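Long-range contacts in formiminotetrahydrofolate cyclodeaminase (Thermotoga maritima, PDB 1O5H), which probably catalyses the cyclisation of 5-formiminotetrahydrofolate to 5,10-methenyltetrahydrofolate with release of ammonia: residues L50-A55 / R73-M78; L83-L88 / R126-L131; N112-A117 / L172-D177; A153-H158 / G197-V202. One frame throughout, in Å; residues are numbered along the deposited sequence.

The chain is an all-helical bundle, and the four contacts sample its pairings from one end to the other. Contacts 1 and 2 share helix 68-100, with centres 13 Å apart, and touch where Met78 SE meets Leu131 CD1 at 3.7 Å. Contact 4 lies against both: Leu50 packs on Ala153 and Leu156, and Cys157 on Met128 and Leu131, so these three form one continuous core region. Contact 3 stands apart at the far end, about 34 Å centre to centre from contact 1 and 29 Å from contact 4; from contact 2, with which it shares helix 107-141, its centre is 21 Å away. Contacts 1 and 4 also reach the second subunit.

Contact 1: residues L50-A55 / R73-M78; sequences LAEMVA and RIVEAM
The carboxylate of Glu52, the flat group of this contact, turns one face to the helix of Val75 and Met78. The carbonyl O of Val75 stands over that face, 3.9 Å from Glu52 CD and almost straight above it. Obliquely to either side of this oxygen come two apolar groups: Val75 CG1 lies 3.8 Å from Glu52 OE2, and Met78 CB lies 3.8 Å from Glu52 OE1. The carboxylate gets there because Glu52 CG is anti to the backbone N (chi1 -166°) and the chain runs on extended, crossing Val75 at about a right angle and running antiparallel alongside the Met78 side chain.

Below the acid the contact is apolar. Glu52 CB rests on Met78 CB at 3.7 Å. Met78, a selenomethionine, bends at chi2 (-51°), which brings SE to 4.1 Å from Ala51 CB. One turn on, Ala55 CB points at the partner helix and nestles between Val75 CG2, 3.8 Å away, and Ile74 CG2. With small alanines facing the partner, the axes of segments 50-55 and 73-78 approach to 8.7 Å; the helices they belong to, 36-56 and 68-100, are successive in the chain and pair antiparallel here. Leu131 and Leu138 of helix 107-141 close in on the same apolar seam.

The polar end of Glu52 finds its partner further along helix 68-100, where Arg82 forms a salt bridge with OE1. Glu79 brings a second carboxylate close to OE2, which would probably raise the cost of two negative charges here, and Arg82 is likely to offset it. Within the pairing itself, cohesion comes from apolar side chains.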
loop_
_atom_site.group_PDB
_atom_site.type_symbol
_atom_site.label_atom_id
_atom_site.label_comp_id
_atom_site.label_asym_id
_atom_site.label_seq_id
_atom_site.Cartn_x
_atom_site.Cartn_y
_atom_site.Cartn_z
ATOM N N LEU A 50 -1.324 -10.441 -4.222
ATOM C CA LEU A 50 -1.960 -10.238 -5.522
ATOM C C LEU A 50 -1.156 -10.949 -6.611
ATOM O O LEU A 50 -1.720 -11.642 -7.458
ATOM C CB LEU A 50 -2.131 -8.768 -5.841
ATOM C CG LEU A 50 -3.070 -8.022 -4.895
ATOM C CD1 LEU A 50 -2.726 -6.551 -4.926
ATOM C CD2 LEU A 50 -4.537 -8.234 -5.243
ATOM N N ALA A 51 0.168 -10.820 -6.575
ATOM C CA ALA A 51 0.971 -11.459 -7.600
ATOM C C ALA A 51 0.739 -12.953 -7.544
ATOM O O ALA A 51 0.628 -13.613 -8.580
ATOM C CB ALA A 51 2.404 -11.157 -7.411
ATOM N N GLU A 52 0.661 -13.495 -6.337
ATOM C CA GLU A 52 0.351 -14.892 -6.189
ATOM C C GLU A 52 -1.025 -15.233 -6.784
ATOM O O GLU A 52 -1.173 -16.258 -7.465
ATOM C CB GLU A 52 0.416 -15.292 -4.726
ATOM C CG GLU A 52 0.443 -16.791 -4.533
ATOM C CD GLU A 52 0.644 -17.209 -3.095
ATOM O OE1 GLU A 52 1.203 -16.429 -2.305
ATOM O OE2 GLU A 52 0.245 -18.336 -2.760
HETATM N N MSE A 53 -2.023 -14.377 -6.542
HETATM C CA MSE A 53 -3.357 -14.614 -7.077
HETATM C C MSE A 53 -3.329 -14.715 -8.583
HETATM O O MSE A 53 -3.823 -15.679 -9.142
HETATM C CB MSE A 53 -4.315 -13.532 -6.655
HETATM C CG MSE A 53 -5.601 -13.487 -7.459
HETATM SE SE MSE A 53 -6.695 -12.094 -6.656
HETATM C CE MSE A 53 -8.340 -12.061 -8.033
ATOM N N VAL A 54 -2.721 -13.736 -9.234
ATOM C CA VAL A 54 -2.604 -13.751 -10.675
ATOM C C VAL A 54 -1.875 -15.008 -11.152
ATOM O O VAL A 54 -2.285 -15.633 -12.146
ATOM C CB VAL A 54 -1.921 -12.480 -11.210
ATOM C CG1 VAL A 54 -1.727 -12.580 -12.702
ATOM C CG2 VAL A 54 -2.754 -11.216 -10.859
ATOM N N ALA A 55 -0.821 -15.414 -10.449
ATOM C CA ALA A 55 -0.094 -16.616 -10.869
ATOM C C ALA A 55 -0.954 -17.871 -10.737
ATOM O O ALA A 55 -0.945 -18.736 -11.614
ATOM C CB ALA A 55 1.166 -16.771 -10.095
ATOM N N ARG A 73 6.291 -21.620 -9.972
ATOM C CA ARG A 73 7.519 -21.058 -9.445
ATOM C C ARG A 73 7.245 -19.735 -8.723
ATOM O O ARG A 73 7.833 -19.465 -7.668
ATOM C CB ARG A 73 8.525 -20.865 -10.587
ATOM C CG ARG A 73 9.978 -20.676 -10.142
ATOM C CD ARG A 73 10.882 -19.986 -11.179
ATOM N NE ARG A 73 10.362 -18.667 -11.551
ATOM C CZ ARG A 73 10.526 -17.551 -10.832
ATOM N NH1 ARG A 73 11.220 -17.575 -9.692
ATOM N NH2 ARG A 73 9.996 -16.402 -11.255
ATOM N N ILE A 74 6.353 -18.924 -9.287
ATOM C CA ILE A 74 6.026 -17.627 -8.722
ATOM C C ILE A 74 5.195 -17.799 -7.464
ATOM O O ILE A 74 5.492 -17.209 -6.423
ATOM C CB ILE A 74 5.275 -16.753 -9.749
ATOM C CG1 ILE A 74 6.202 -16.391 -10.901
ATOM C CG2 ILE A 74 4.766 -15.475 -9.093
ATOM C CD1 ILE A 74 5.509 -15.790 -12.071
ATOM N N VAL A 75 4.144 -18.600 -7.567
ATOM C CA VAL A 75 3.351 -18.930 -6.399
ATOM C C VAL A 75 4.255 -19.245 -5.195
ATOM O O VAL A 75 4.117 -18.651 -4.122
ATOM C CB VAL A 75 2.432 -20.097 -6.691
ATOM C CG1 VAL A 75 1.796 -20.615 -5.411
ATOM C CG2 VAL A 75 1.377 -19.652 -7.676
ATOM N N GLU A 76 5.202 -20.149 -5.396
ATOM C CA GLU A 76 6.136 -20.549 -4.348
ATOM C C GLU A 76 6.975 -19.371 -3.857
ATOM O O GLU A 76 7.159 -19.214 -2.651
ATOM C CB GLU A 76 7.006 -21.734 -4.820
ATOM C CG GLU A 76 8.342 -21.910 -4.102
ATOM C CD GLU A 76 8.235 -22.629 -2.770
ATOM O OE1 GLU A 76 8.537 -23.851 -2.732
ATOM O OE2 GLU A 76 7.861 -21.972 -1.768
ATOM N N ALA A 77 7.459 -18.540 -4.780
ATOM C CA ALA A 77 8.246 -17.352 -4.409
ATOM C C ALA A 77 7.434 -16.305 -3.634
ATOM O O ALA A 77 7.933 -15.676 -2.695
ATOM C CB ALA A 77 8.896 -16.720 -5.634
HETATM N N MSE A 78 6.183 -16.124 -4.032
HETATM C CA MSE A 78 5.327 -15.161 -3.369
HETATM C C MSE A 78 4.921 -15.666 -1.996
HETATM O O MSE A 78 4.625 -14.893 -1.088
HETATM C CB MSE A 78 4.105 -14.849 -4.224
HETATM C CG MSE A 78 4.446 -14.140 -5.528
HETATM SE SE MSE A 78 5.585 -12.543 -5.298
HETATM C CE MSE A 78 7.394 -13.300 -5.157
#

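Contact 2: residues L83-L88 / R126-L131; sequences LKLFDL and RVMKDL
Leu85 and Val127 meet with their branches crossing obliquely, the forked end of the leucine set against one methyl of the valine. Leu85 CD2 lies 3.8 Å from Val127 CG1, and Leu85 CG is just as near to that methyl, so CG1 sits beside the fork instead of touching a single tip. With CG beside the backbone N (chi1 -71°), Leu85 aims both methyls across the gap. Its other branch goes to Met128, whose chain crosses it at about a right angle: this selenomethionine folds back at chi2 and chi3, and its terminal CE reaches Leu85 CD1 at 3.7 Å. The second valine methyl, CG2, looks toward the next turn, where Leu88 CD1 stays 4.3 Å away.

Trimming Leu85 to an alanine would lose the whole fork and is likely to open a gap beside Val127 CG1, leaving Met128 CE less firmly held.

At the outer margin the pairing becomes polar. Lys84 NZ extends toward Asp130 and stops 4.4 Å from OD2, beyond salt-bridge distance, so any attraction between these opposite charges is probably weak. Behind the seam, Leu85 also packs on Cys48 of helix 36-56, while Met128 reaches Cys157 and Val160 of helix 147-172 and Ile195 of helix 178-206. The axes of segments 83-88 and 126-131 come to 11.0 Å at 155°, with the leucine, valine and methionine side chains filling the interval. Helices 68-100 and 107-141, successive and nearly antiparallel, thus pack as neighbours in an antiparallel helical bundle, with a leucine, a valine and a methionine turned into its core.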
loop_
_atom_site.group_PDB
_atom_site.type_symbol
_atom_site.label_atom_id
_atom_site.label_comp_id
_atom_site.label_asym_id
_atom_site.label_seq_id
_atom_site.Cartn_x
_atom_site.Cartn_y
_atom_site.Cartn_z
ATOM N N LEU A 83 6.482 -14.590 3.963
ATOM C CA LEU A 83 7.158 -14.983 5.203
ATOM C C LEU A 83 8.329 -14.042 5.509
ATOM O O LEU A 83 8.528 -13.649 6.659
ATOM C CB LEU A 83 7.617 -16.453 5.196
ATOM C CG LEU A 83 6.579 -17.595 5.144
ATOM C CD1 LEU A 83 7.314 -18.936 5.070
ATOM C CD2 LEU A 83 5.535 -17.606 6.295
ATOM N N LYS A 84 9.082 -13.652 4.487
ATOM C CA LYS A 84 10.194 -12.746 4.714
ATOM C C LYS A 84 9.701 -11.387 5.205
ATOM O O LYS A 84 10.247 -10.822 6.180
ATOM C CB LYS A 84 11.060 -12.608 3.463
ATOM C CG LYS A 84 12.027 -13.794 3.275
ATOM C CD LYS A 84 13.126 -13.543 2.228
ATOM C CE LYS A 84 12.827 -14.199 0.879
ATOM N NZ LYS A 84 13.659 -13.566 -0.188
ATOM N N LEU A 85 8.649 -10.889 4.545
ATOM C CA LEU A 85 8.136 -9.557 4.796
ATOM C C LEU A 85 7.500 -9.483 6.168
ATOM O O LEU A 85 7.708 -8.527 6.928
ATOM C CB LEU A 85 7.148 -9.141 3.709
ATOM C CG LEU A 85 7.721 -8.845 2.313
ATOM C CD1 LEU A 85 6.616 -8.727 1.287
ATOM C CD2 LEU A 85 8.560 -7.591 2.296
ATOM N N PHE A 86 6.739 -10.508 6.511
ATOM C CA PHE A 86 6.218 -10.563 7.871
ATOM C C PHE A 86 7.332 -10.616 8.902
ATOM O O PHE A 86 7.204 -10.053 9.983
ATOM C CB PHE A 86 5.258 -11.721 8.043
ATOM C CG PHE A 86 3.924 -11.484 7.403
ATOM C CD1 PHE A 86 3.234 -10.293 7.639
ATOM C CD2 PHE A 86 3.346 -12.453 6.589
ATOM C CE1 PHE A 86 1.985 -10.057 7.062
ATOM C CE2 PHE A 86 2.105 -12.241 6.017
ATOM C CZ PHE A 86 1.419 -11.033 6.245
ATOM N N ASP A 87 8.435 -11.263 8.566
ATOM C CA ASP A 87 9.507 -11.293 9.508
ATOM C C ASP A 87 10.112 -9.905 9.595
ATOM O O ASP A 87 10.451 -9.424 10.702
ATOM C CB ASP A 87 10.555 -12.339 9.152
ATOM C CG ASP A 87 11.538 -12.548 10.274
ATOM O OD1 ASP A 87 11.116 -13.034 11.349
ATOM O OD2 ASP A 87 12.741 -12.222 10.196
ATOM N N LEU A 88 10.225 -9.239 8.445
ATOM C CA LEU A 88 10.880 -7.918 8.425
ATOM C C LEU A 88 10.085 -6.842 9.148
ATOM O O LEU A 88 10.641 -5.866 9.612
ATOM C CB LEU A 88 11.219 -7.482 7.004
ATOM C CG LEU A 88 12.351 -8.297 6.392
ATOM C CD1 LEU A 88 12.359 -8.201 4.897
ATOM C CD2 LEU A 88 13.662 -7.841 6.955
ATOM N N ARG A 126 14.646 -5.166 -1.062
ATOM C CA ARG A 126 15.126 -6.233 -1.912
ATOM C C ARG A 126 13.981 -7.135 -2.264
ATOM O O ARG A 126 13.846 -7.506 -3.412
ATOM C CB ARG A 126 16.191 -7.045 -1.232
ATOM C CG ARG A 126 17.489 -6.367 -1.007
ATOM C CD ARG A 126 18.478 -7.378 -0.534
ATOM N NE ARG A 126 19.626 -6.763 0.099
ATOM C CZ ARG A 126 20.780 -7.387 0.244
ATOM N NH1 ARG A 126 21.807 -6.777 0.846
ATOM N NH2 ARG A 126 20.906 -8.625 -0.230
ATOM N N VAL A 127 13.156 -7.492 -1.288
ATOM C CA VAL A 127 11.967 -8.281 -1.600
ATOM C C VAL A 127 11.112 -7.551 -2.639
ATOM O O VAL A 127 10.644 -8.153 -3.604
ATOM C CB VAL A 127 11.128 -8.602 -0.361
ATOM C CG1 VAL A 127 9.932 -9.448 -0.749
ATOM C CG2 VAL A 127 11.978 -9.313 0.722
HETATM N N MSE A 128 10.955 -6.248 -2.482
HETATM C CA MSE A 128 10.225 -5.492 -3.487
HETATM C C MSE A 128 10.857 -5.610 -4.856
HETATM O O MSE A 128 10.151 -5.822 -5.839
HETATM C CB MSE A 128 10.052 -4.025 -3.089
HETATM C CG MSE A 128 9.098 -3.828 -1.911
HETATM SE SE MSE A 128 7.294 -4.615 -2.214
HETATM C CE MSE A 128 7.507 -6.460 -1.523
ATOM N N LYS A 129 12.175 -5.496 -4.950
ATOM C CA LYS A 129 12.822 -5.769 -6.228
ATOM C C LYS A 129 12.394 -7.146 -6.800
ATOM O O LYS A 129 12.108 -7.278 -7.996
ATOM C CB LYS A 129 14.345 -5.680 -6.092
ATOM C CG LYS A 129 15.174 -5.984 -7.349
ATOM C CD LYS A 129 15.424 -7.469 -7.557
ATOM C CE LYS A 129 16.241 -8.130 -6.443
ATOM N NZ LYS A 129 17.534 -7.448 -6.150
ATOM N N ASP A 130 12.338 -8.168 -5.954
ATOM C CA ASP A 130 11.890 -9.470 -6.428
ATOM C C ASP A 130 10.462 -9.399 -6.899
ATOM O O ASP A 130 10.146 -9.925 -7.940
ATOM C CB ASP A 130 12.013 -10.518 -5.339
ATOM C CG ASP A 130 13.450 -10.838 -5.013
ATOM O OD1 ASP A 130 14.308 -10.656 -5.917
ATOM O OD2 ASP A 130 13.804 -11.278 -3.893
ATOM N N LEU A 131 9.600 -8.740 -6.128
ATOM C CA LEU A 131 8.197 -8.664 -6.474
ATOM C C LEU A 131 8.062 -7.987 -7.807
ATOM O O LEU A 131 7.331 -8.454 -8.663
ATOM C CB LEU A 131 7.411 -7.916 -5.403
ATOM C CG LEU A 131 5.946 -7.608 -5.731
ATOM C CD1 LEU A 131 5.181 -8.888 -5.986
ATOM C CD2 LEU A 131 5.262 -6.798 -4.625
#

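Contact 3: residues N112-A117 / L172-D177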
loop_
_atom_site.group_PDB
_atom_site.type_symbol
_atom_site.label_atom_id
_atom_site.label_comp_id
_atom_site.label_asym_id
_atom_site.label_seq_id
_atom_site.Cartn_x
_atom_site.Cartn_y
_atom_site.Cartn_z
ATOM N N ASN A 112 26.106 0.710 15.924
ATOM C CA ASN A 112 25.833 -0.634 15.453
ATOM C C ASN A 112 24.329 -0.934 15.351
ATOM O O ASN A 112 23.885 -1.626 14.427
ATOM C CB ASN A 112 26.535 -1.636 16.357
ATOM C CG ASN A 112 25.806 -2.945 16.439
ATOM O OD1 ASN A 112 25.922 -3.786 15.546
ATOM N ND2 ASN A 112 25.039 -3.133 17.519
ATOM N N ALA A 113 23.544 -0.412 16.288
ATOM C CA ALA A 113 22.109 -0.639 16.280
ATOM C C ALA A 113 21.529 0.075 15.089
ATOM O O ALA A 113 20.723 -0.493 14.342
ATOM C CB ALA A 113 21.491 -0.121 17.539
ATOM N N LEU A 114 21.960 1.322 14.911
ATOM C CA LEU A 114 21.570 2.109 13.759
ATOM C C LEU A 114 21.797 1.359 12.434
ATOM O O LEU A 114 20.946 1.419 11.550
ATOM C CB LEU A 114 22.296 3.444 13.781
ATOM C CG LEU A 114 21.802 4.503 14.759
ATOM C CD1 LEU A 114 22.917 5.512 14.944
ATOM C CD2 LEU A 114 20.536 5.184 14.233
ATOM N N LYS A 115 22.912 0.633 12.324
ATOM C CA LYS A 115 23.224 -0.133 11.116
ATOM C C LYS A 115 22.216 -1.231 10.905
ATOM O O LYS A 115 21.663 -1.378 9.815
ATOM C CB LYS A 115 24.628 -0.741 11.165
ATOM C CG LYS A 115 25.757 0.241 10.844
ATOM C CD LYS A 115 27.120 -0.416 10.988
ATOM C CE LYS A 115 28.221 0.599 11.238
ATOM N NZ LYS A 115 29.454 0.086 10.604
ATOM N N GLU A 116 21.972 -2.008 11.952
ATOM C CA GLU A 116 21.014 -3.098 11.854
ATOM C C GLU A 116 19.679 -2.533 11.455
ATOM O O GLU A 116 19.048 -3.046 10.539
ATOM C CB GLU A 116 20.889 -3.854 13.168
ATOM C CG GLU A 116 22.040 -4.807 13.421
ATOM C CD GLU A 116 21.934 -5.515 14.755
ATOM O OE1 GLU A 116 20.935 -5.300 15.478
ATOM O OE2 GLU A 116 22.859 -6.290 15.090
ATOM N N ALA A 117 19.265 -1.456 12.120
ATOM C CA ALA A 117 17.973 -0.848 11.838
ATOM C C ALA A 117 17.849 -0.417 10.378
ATOM O O ALA A 117 16.840 -0.660 9.737
ATOM C CB ALA A 117 17.736 0.306 12.740
ATOM N N LEU A 172 20.243 5.993 7.804
ATOM C CA LEU A 172 21.585 6.300 7.337
ATOM C C LEU A 172 22.161 7.598 7.871
ATOM O O LEU A 172 23.334 7.633 8.259
ATOM C CB LEU A 172 21.624 6.336 5.815
ATOM C CG LEU A 172 21.581 4.940 5.217
ATOM C CD1 LEU A 172 21.870 5.030 3.755
ATOM C CD2 LEU A 172 22.593 4.056 5.929
ATOM N N LYS A 173 21.344 8.657 7.885
ATOM C CA LYS A 173 21.816 9.997 8.238
ATOM C C LYS A 173 22.370 10.080 9.651
ATOM O O LYS A 173 23.141 10.978 9.973
ATOM C CB LYS A 173 20.746 11.058 8.012
ATOM C CG LYS A 173 19.597 11.018 8.985
ATOM C CD LYS A 173 18.604 12.141 8.688
ATOM C CE LYS A 173 17.336 11.945 9.515
ATOM N NZ LYS A 173 16.579 13.211 9.726
ATOM N N GLU A 174 21.997 9.119 10.482
ATOM C CA GLU A 174 22.542 9.028 11.837
ATOM C C GLU A 174 23.852 8.232 11.984
ATOM O O GLU A 174 24.498 8.284 13.029
ATOM C CB GLU A 174 21.480 8.435 12.758
ATOM C CG GLU A 174 20.185 9.239 12.802
ATOM C CD GLU A 174 20.411 10.721 13.125
ATOM O OE1 GLU A 174 21.378 11.045 13.869
ATOM O OE2 GLU A 174 19.614 11.564 12.625
ATOM N N ILE A 175 24.225 7.489 10.944
ATOM C CA ILE A 175 25.385 6.585 10.980
ATOM C C ILE A 175 26.652 7.302 10.513
ATOM O O ILE A 175 26.705 7.867 9.403
ATOM C CB ILE A 175 25.079 5.295 10.154
ATOM C CG1 ILE A 175 24.023 4.459 10.881
ATOM C CG2 ILE A 175 26.321 4.444 9.908
ATOM C CD1 ILE A 175 23.393 3.382 10.058
ATOM N N SER A 176 27.664 7.277 11.373
ATOM C CA SER A 176 28.876 8.061 11.157
ATOM C C SER A 176 29.877 7.341 10.264
ATOM O O SER A 176 30.689 7.986 9.606
ATOM C CB SER A 176 29.518 8.473 12.490
ATOM O OG SER A 176 29.804 7.336 13.288
ATOM N N ASP A 177 29.805 6.013 10.234
ATOM C CA ASP A 177 30.645 5.204 9.352
ATOM C C ASP A 177 30.388 5.551 7.883
ATOM O O ASP A 177 29.421 5.069 7.299
ATOM C CB ASP A 177 30.342 3.729 9.622
ATOM C CG ASP A 177 31.055 2.786 8.671
ATOM O OD1 ASP A 177 31.559 3.202 7.594
ATOM O OD2 ASP A 177 31.124 1.568 8.922
#
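Lys115 and Asp177 join helix 107-141 to the connection between helices 147-172 and 178-206, at one end of the helical bundle. This connection holds a type I beta turn from Leu172 to Ile175, followed by Asp177 at the N-cap of helix 178-206.

The ionic part is a single salt bridge. Lys115 NZ donates to Asp177 OD2 at 2.8 Å, meeting the oxygen on its anti side and 19° out of the carboxylate plane. The other oxygen, OD1, caps the backbone N of Phe180, so one carboxylate serves both the helix start and the lysine. A methionine in place of Lys115 would probably leave OD2 without its charged mate and remove one restraint on the capping aspartate.

The apolar part centres on Ile175, which the lysine chain crosses at about a right angle, Lys115 CG lying 4.0 Å from Ile175 CD1. Ile175 CG1 lies 3.5 Å from Leu114 CB. Leu114 turns its methyls to Glu174, CD2 resting 3.7 Å from Glu174 CB; the rest of the glutamate bends back from the helix. Phe180 of helix 178-206 adds its side chain to both Lys115 and Ile175.

Past the turn, Ser176 N donates to Gln111 OE1. With CG1 beside its backbone N (chi1 -69°), Ile175 drives CD1 at the helix backbone, 3.5 Å from the carbonyl O of Leu114.

Contact 4: residues A153-H158 / G197-V202; sequences AADLCH and GCYQRV
Tyr199 faces Ala154, Asp155 and His158 together, and most of this contact is its ring. With CG anti to the backbone N (chi1 179°), the ring reaches straight across to the partner helix. His158 lies over one face: the two rings form an offset stack, centroids 4.2 Å apart and planes 7° from parallel. On the same face His158 CB sits over the ring centre, a CH-pi contact 3.8 Å from the centroid of the Tyr199 ring. At the edge of the ring, in its plane, come Ala154 CB, 4.0 Å from Tyr199 CD1, and the Asp155 carboxylate. Tyr199 OH donates to Asp155 OD1 at 2.5 Å, a length that should not be pressed at this resolution; carboxylate and ring planes stand 74° apart. Held by its hydroxyl at one end and by the histidine over its face, the ring probably has little freedom to turn.

Lys203 makes a further weak hydrogen bond to the tyrosine hydroxyl, and Glu196 a weak one to His158 NE2. Gln162 of the second subunit packs on both Asp155 and Tyr199.

One turn further, Val202 closes the pairing with CG1 4.0 Å from Ala154 CB, so that Ala154 CB touches both the valine and the edge of the tyrosine ring. The arrangement is an antiparallel pairing of the last two long helices, 147-172 and 178-206, within an all-helical bundle, with its aromatic and acidic cluster bordering the subunit interface of the dimer.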
loop_
_atom_site.group_PDB
_atom_site.type_symbol
_atom_site.label_atom_id
_atom_site.label_comp_id
_atom_site.label_asym_id
_atom_site.label_seq_id
_atom_site.Cartn_x
_atom_site.Cartn_y
_atom_site.Cartn_z
ATOM N N ALA A 153 -0.879 -4.521 -8.000
ATOM C CA ALA A 153 0.264 -4.975 -7.234
ATOM C C ALA A 153 1.498 -4.154 -7.582
ATOM O O ALA A 153 2.306 -3.852 -6.705
ATOM C CB ALA A 153 0.501 -6.419 -7.418
ATOM N N ALA A 154 1.622 -3.720 -8.829
ATOM C CA ALA A 154 2.755 -2.865 -9.188
ATOM C C ALA A 154 2.674 -1.525 -8.479
ATOM O O ALA A 154 3.670 -0.993 -7.946
ATOM C CB ALA A 154 2.828 -2.676 -10.655
ATOM N N ASP A 155 1.486 -0.958 -8.445
ATOM C CA ASP A 155 1.370 0.302 -7.760
ATOM C C ASP A 155 1.748 0.157 -6.266
ATOM O O ASP A 155 2.537 0.955 -5.744
ATOM C CB ASP A 155 0.005 0.914 -8.014
ATOM C CG ASP A 155 -0.104 1.512 -9.418
ATOM O OD1 ASP A 155 0.824 2.232 -9.819
ATOM O OD2 ASP A 155 -1.078 1.346 -10.192
ATOM N N LEU A 156 1.253 -0.883 -5.598
ATOM C CA LEU A 156 1.588 -1.056 -4.187
ATOM C C LEU A 156 3.077 -1.319 -4.027
ATOM O O LEU A 156 3.731 -0.685 -3.208
ATOM C CB LEU A 156 0.790 -2.192 -3.574
ATOM C CG LEU A 156 -0.716 -2.016 -3.674
ATOM C CD1 LEU A 156 -1.377 -3.248 -3.114
ATOM C CD2 LEU A 156 -1.159 -0.770 -2.938
ATOM N N CYS A 157 3.604 -2.228 -4.844
ATOM C CA CYS A 157 5.024 -2.497 -4.871
ATOM C C CYS A 157 5.843 -1.193 -4.868
ATOM O O CYS A 157 6.636 -0.923 -3.952
ATOM C CB CYS A 157 5.357 -3.320 -6.100
ATOM S SG CYS A 157 7.096 -3.753 -6.208
ATOM N N HIS A 158 5.613 -0.370 -5.875
ATOM C CA HIS A 158 6.290 0.894 -5.976
ATOM C C HIS A 158 6.174 1.746 -4.700
ATOM O O HIS A 158 7.175 2.309 -4.221
ATOM C CB HIS A 158 5.726 1.639 -7.165
ATOM C CG HIS A 158 6.382 2.952 -7.418
ATOM N ND1 HIS A 158 5.768 4.155 -7.141
ATOM C CD2 HIS A 158 7.600 3.254 -7.926
ATOM C CE1 HIS A 158 6.578 5.147 -7.472
ATOM N NE2 HIS A 158 7.695 4.626 -7.954
ATOM N N GLY A 197 12.331 0.477 -13.181
ATOM C CA GLY A 197 12.301 -0.052 -14.515
ATOM C C GLY A 197 11.168 -1.014 -14.688
ATOM O O GLY A 197 10.302 -0.785 -15.531
ATOM N N CYS A 198 11.168 -2.090 -13.892
ATOM C CA CYS A 198 10.060 -3.040 -13.918
ATOM C C CYS A 198 8.715 -2.317 -13.801
ATOM O O CYS A 198 7.789 -2.555 -14.558
ATOM C CB CYS A 198 10.204 -4.035 -12.777
ATOM S SG CYS A 198 11.499 -5.282 -13.025
ATOM N N TYR A 199 8.624 -1.406 -12.855
ATOM C CA TYR A 199 7.398 -0.705 -12.600
ATOM C C TYR A 199 6.859 0.002 -13.838
ATOM O O TYR A 199 5.684 -0.164 -14.213
ATOM C CB TYR A 199 7.637 0.329 -11.531
ATOM C CG TYR A 199 6.426 1.135 -11.217
ATOM C CD1 TYR A 199 5.251 0.500 -10.816
ATOM C CD2 TYR A 199 6.452 2.537 -11.279
ATOM C CE1 TYR A 199 4.098 1.228 -10.496
ATOM C CE2 TYR A 199 5.322 3.280 -10.966
ATOM C CZ TYR A 199 4.141 2.605 -10.578
ATOM O OH TYR A 199 3.008 3.288 -10.275
ATOM N N GLN A 200 7.712 0.814 -14.444
ATOM C CA GLN A 200 7.350 1.557 -15.625
ATOM C C GLN A 200 6.953 0.599 -16.767
ATOM O O GLN A 200 5.889 0.763 -17.381
ATOM C CB GLN A 200 8.517 2.442 -16.023
ATOM C CG GLN A 200 8.126 3.876 -16.294
ATOM C CD GLN A 200 7.749 4.622 -15.033
ATOM O OE1 GLN A 200 6.573 4.929 -14.801
ATOM N NE2 GLN A 200 8.743 4.905 -14.210
ATOM N N ARG A 201 7.783 -0.419 -17.030
ATOM C CA ARG A 201 7.431 -1.432 -18.020
ATOM C C ARG A 201 6.061 -2.033 -17.707
ATOM O O ARG A 201 5.214 -2.070 -18.576
ATOM C CB ARG A 201 8.519 -2.504 -18.179
ATOM C CG ARG A 201 9.712 -2.047 -19.005
ATOM C CD ARG A 201 10.728 -3.134 -19.269
ATOM N NE ARG A 201 11.230 -3.734 -18.025
ATOM C CZ ARG A 201 12.190 -3.212 -17.263
ATOM N NH1 ARG A 201 12.770 -2.062 -17.598
ATOM N NH2 ARG A 201 12.577 -3.843 -16.162
ATOM N N VAL A 202 5.828 -2.469 -16.473
ATOM C CA VAL A 202 4.541 -3.065 -16.153
ATOM C C VAL A 202 3.410 -2.087 -16.454
ATOM O O VAL A 202 2.509 -2.405 -17.240
ATOM C CB VAL A 202 4.456 -3.517 -14.727
ATOM C CG1 VAL A 202 3.018 -3.954 -14.407
ATOM C CG2 VAL A 202 5.453 -4.640 -14.492
#